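Local structure of Rab GDP-dissociation inhibitor (2BCG) at residues T104-Y109 against G247-L251. The protein regulates the GDP/GTP exchange of Rab GTPases such as SEC4 by inhibiting GDP release, and extracts GDP-bound YPT7 from vacuolar membranes. Sequence-based numbering, arbitrary orientation.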
ATOM      1  N   THR A 104      -0.608  11.091   8.539  1.00 14.25           N
ATOM      2  CA  THR A 104       0.138  11.550   7.352  1.00 13.98           C
ATOM      3  C   THR A 104      -0.744  11.873   6.177  1.00 12.48           C
ATOM      4  O   THR A 104      -0.255  12.349   5.135  1.00 13.75           O
ATOM      5  CB  THR A 104       1.128  10.476   6.862  1.00 13.20           C
ATOM      6  OG1 THR A 104       0.410   9.272   6.490  1.00 13.95           O
ATOM      7  CG2 THR A 104       2.244  10.182   7.903  1.00 13.77           C
ATOM      8  N   ASP A 105      -2.037  11.578   6.297  1.00 12.76           N
ATOM      9  CA  ASP A 105      -2.988  11.762   5.196  1.00 13.60           C
ATOM     10  C   ASP A 105      -2.649  10.912   3.951  1.00 13.38           C
ATOM     11  O   ASP A 105      -3.064  11.216   2.828  1.00 13.03           O
ATOM     12  CB  ASP A 105      -3.145  13.237   4.799  1.00 15.20           C
ATOM     13  CG  ASP A 105      -3.866  14.081   5.867  1.00 19.49           C
ATOM     14  OD1 ASP A 105      -4.485  13.554   6.825  1.00 22.16           O
ATOM     15  OD2 ASP A 105      -3.772  15.309   5.736  1.00 23.78           O
ATOM     16  N   VAL A 106      -1.939   9.814   4.172  1.00 12.80           N
ATOM     17  CA  VAL A 106      -1.710   8.847   3.060  1.00 12.05           C
ATOM     18  C   VAL A 106      -3.023   8.152   2.681  1.00 12.20           C
ATOM     19  O   VAL A 106      -3.170   7.595   1.595  1.00 12.72           O
ATOM     20  CB  VAL A 106      -0.520   7.927   3.360  1.00 12.28           C
ATOM     21  CG1 VAL A 106      -0.442   6.775   2.363  1.00 11.93           C
ATOM     22  CG2 VAL A 106       0.744   8.762   3.317  1.00 12.32           C
ATOM     23  N   THR A 107      -4.030   8.294   3.561  1.00 12.70           N
ATOM     24  CA  THR A 107      -5.396   8.008   3.190  1.00 13.81           C
ATOM     25  C   THR A 107      -5.858   8.730   1.922  1.00 13.75           C
ATOM     26  O   THR A 107      -6.825   8.281   1.275  1.00 16.18           O
ATOM     27  CB  THR A 107      -6.374   8.398   4.346  1.00 13.07           C
ATOM     28  OG1 THR A 107      -6.101   9.740   4.799  1.00 15.77           O
ATOM     29  CG2 THR A 107      -6.216   7.435   5.524  1.00 17.22           C
ATOM     30  N   ARG A 108      -5.185   9.826   1.540  1.00 13.33           N
ATOM     31  CA  ARG A 108      -5.527  10.516   0.281  1.00 13.80           C
ATOM     32  C   ARG A 108      -5.133   9.695  -0.960  1.00 13.31           C
ATOM     33  O   ARG A 108      -5.636   9.957  -2.078  1.00 14.09           O
ATOM     34  CB  ARG A 108      -4.773  11.851   0.185  1.00 15.90           C
ATOM     35  CG  ARG A 108      -5.192  12.917   1.149  1.00 18.27           C
ATOM     36  CD  ARG A 108      -4.118  14.015   1.032  1.00 22.02           C
ATOM     37  NE  ARG A 108      -4.542  15.201   1.752  1.00 24.27           N
ATOM     38  CZ  ARG A 108      -4.099  16.447   1.550  1.00 25.07           C
ATOM     39  NH1 ARG A 108      -3.144  16.744   0.641  1.00 21.93           N
ATOM     40  NH2 ARG A 108      -4.632  17.408   2.298  1.00 28.89           N
ATOM     41  N   TYR A 109      -4.257   8.709  -0.771  1.00 12.67           N
ATOM     42  CA  TYR A 109      -3.660   8.002  -1.925  1.00 12.76           C
ATOM     43  C   TYR A 109      -4.072   6.540  -1.966  1.00 12.93           C
ATOM     44  O   TYR A 109      -3.736   5.816  -2.911  1.00 14.00           O
ATOM     45  CB  TYR A 109      -2.122   8.109  -1.929  1.00 12.81           C
ATOM     46  CG  TYR A 109      -1.612   9.476  -1.492  1.00 11.40           C
ATOM     47  CD1 TYR A 109      -0.624   9.586  -0.541  1.00 12.38           C
ATOM     48  CD2 TYR A 109      -2.173  10.646  -2.014  1.00 14.37           C
ATOM     49  CE1 TYR A 109      -0.156  10.827  -0.105  1.00 12.68           C
ATOM     50  CE2 TYR A 109      -1.722  11.894  -1.594  1.00 13.89           C
ATOM     51  CZ  TYR A 109      -0.722  11.979  -0.631  1.00 12.04           C
ATOM     52  OH  TYR A 109      -0.283  13.206  -0.132  1.00 14.07           O
ATOM     53  N   GLY A 247       1.938   5.005  -1.895  1.00  9.72           N
ATOM     54  CA  GLY A 247       1.380   6.161  -1.204  1.00 10.02           C
ATOM     55  C   GLY A 247       2.380   6.840  -0.294  1.00  9.42           C
ATOM     56  O   GLY A 247       2.438   8.091  -0.210  1.00  9.98           O
ATOM     57  N   PHE A 248       3.145   6.037   0.444  1.00  8.97           N
ATOM     58  CA  PHE A 248       4.168   6.626   1.316  1.00  9.04           C
ATOM     59  C   PHE A 248       5.302   7.248   0.486  1.00  9.87           C
ATOM     60  O   PHE A 248       5.905   8.248   0.919  1.00 10.51           O
ATOM     61  CB  PHE A 248       4.654   5.623   2.357  1.00 10.02           C
ATOM     62  CG  PHE A 248       3.669   5.455   3.484  1.00  9.28           C
ATOM     63  CD1 PHE A 248       3.594   6.422   4.515  1.00  9.69           C
ATOM     64  CD2 PHE A 248       2.755   4.394   3.476  1.00 10.50           C
ATOM     65  CE1 PHE A 248       2.653   6.292   5.548  1.00 11.19           C
ATOM     66  CE2 PHE A 248       1.782   4.280   4.499  1.00 11.13           C
ATOM     67  CZ  PHE A 248       1.755   5.214   5.552  1.00 11.85           C
ATOM     68  N   ALA A 249       5.604   6.666  -0.677  1.00  9.87           N
ATOM     69  CA  ALA A 249       6.608   7.267  -1.594  1.00 10.14           C
ATOM     70  C   ALA A 249       6.116   8.636  -2.076  1.00 10.31           C
ATOM     71  O   ALA A 249       6.898   9.593  -2.161  1.00 10.48           O
ATOM     72  CB  ALA A 249       6.872   6.349  -2.789  1.00 10.11           C
ATOM     73  N   ARG A 250       4.823   8.726  -2.395  1.00  9.92           N
ATOM     74  CA  ARG A 250       4.268  10.029  -2.777  1.00 10.00           C
ATOM     75  C   ARG A 250       4.406  11.045  -1.597  1.00 10.43           C
ATOM     76  O   ARG A 250       4.833  12.200  -1.812  1.00 10.91           O
ATOM     77  CB  ARG A 250       2.829   9.896  -3.240  1.00 10.61           C
ATOM     78  CG  ARG A 250       2.261  11.256  -3.609  1.00 10.81           C
ATOM     79  CD  ARG A 250       0.877  11.133  -4.158  1.00 10.97           C
ATOM     80  NE  ARG A 250       0.370  12.476  -4.426  1.00 11.67           N
ATOM     81  CZ  ARG A 250       0.629  13.158  -5.552  1.00 10.18           C
ATOM     82  NH1 ARG A 250       1.350  12.612  -6.562  1.00 10.33           N
ATOM     83  NH2 ARG A 250       0.155  14.397  -5.663  1.00 10.11           N
ATOM     84  N   LEU A 251       4.093  10.600  -0.357  1.00 10.59           N
ATOM     85  CA  LEU A 251       4.259  11.487   0.834  1.00 10.09           C
ATOM     86  C   LEU A 251       5.710  11.991   0.908  1.00 10.14           C
ATOM     87  O   LEU A 251       5.975  13.197   1.075  1.00 11.31           O
ATOM     88  CB  LEU A 251       3.908  10.720   2.112  1.00 11.25           C
ATOM     89  CG  LEU A 251       4.112  11.511   3.405  1.00 11.12           C
ATOM     90  CD1 LEU A 251       3.046  12.594   3.606  1.00 13.74           C
ATOM     91  CD2 LEU A 251       4.128  10.522   4.571  1.00 11.85           C
TER
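At the Rab-binding platform of the inhibitor, Y109 and V106, in the turn that follows helix 96-104, pack against helix 243-254. The CA atoms of Y109 and G247, 5.4 Å apart, are the closest CA pair across the two segments; V106 CG1 packs 3.9 Å from G247 C. The Y109 ring stands beside this glycine, CD1 lying 3.4 Å from G247 O, while the chain of R250 crosses one face. R250 CD sits 3.7 Å from the Y109 ring centroid, 12° off the normal, a CH-pi contact. With CG anti to the backbone N (chi1 179°) and the chain extended as far as NE, R250 carries its guanidinium past the ring, the planes 74° apart, to an acidic side chain of the bound partner protein. Y109 OH hydrogen-bonds R447 and an acidic side chain of that partner. Were Y109 replaced by an alanine, R250 CD would probably lose the ring face it packs on, and R447 and the partner's acidic group the hydroxyl they share. Deeper in, V106 lays CG1 over the F248 face, 4.1 Å from the ring centroid, and L251 CD2 meets T104 CB at 3.8 Å. Such a Schellman-ended helix and 3-10 turn packed on a second helix here builds part of the YPT1-binding surface of RabGDI.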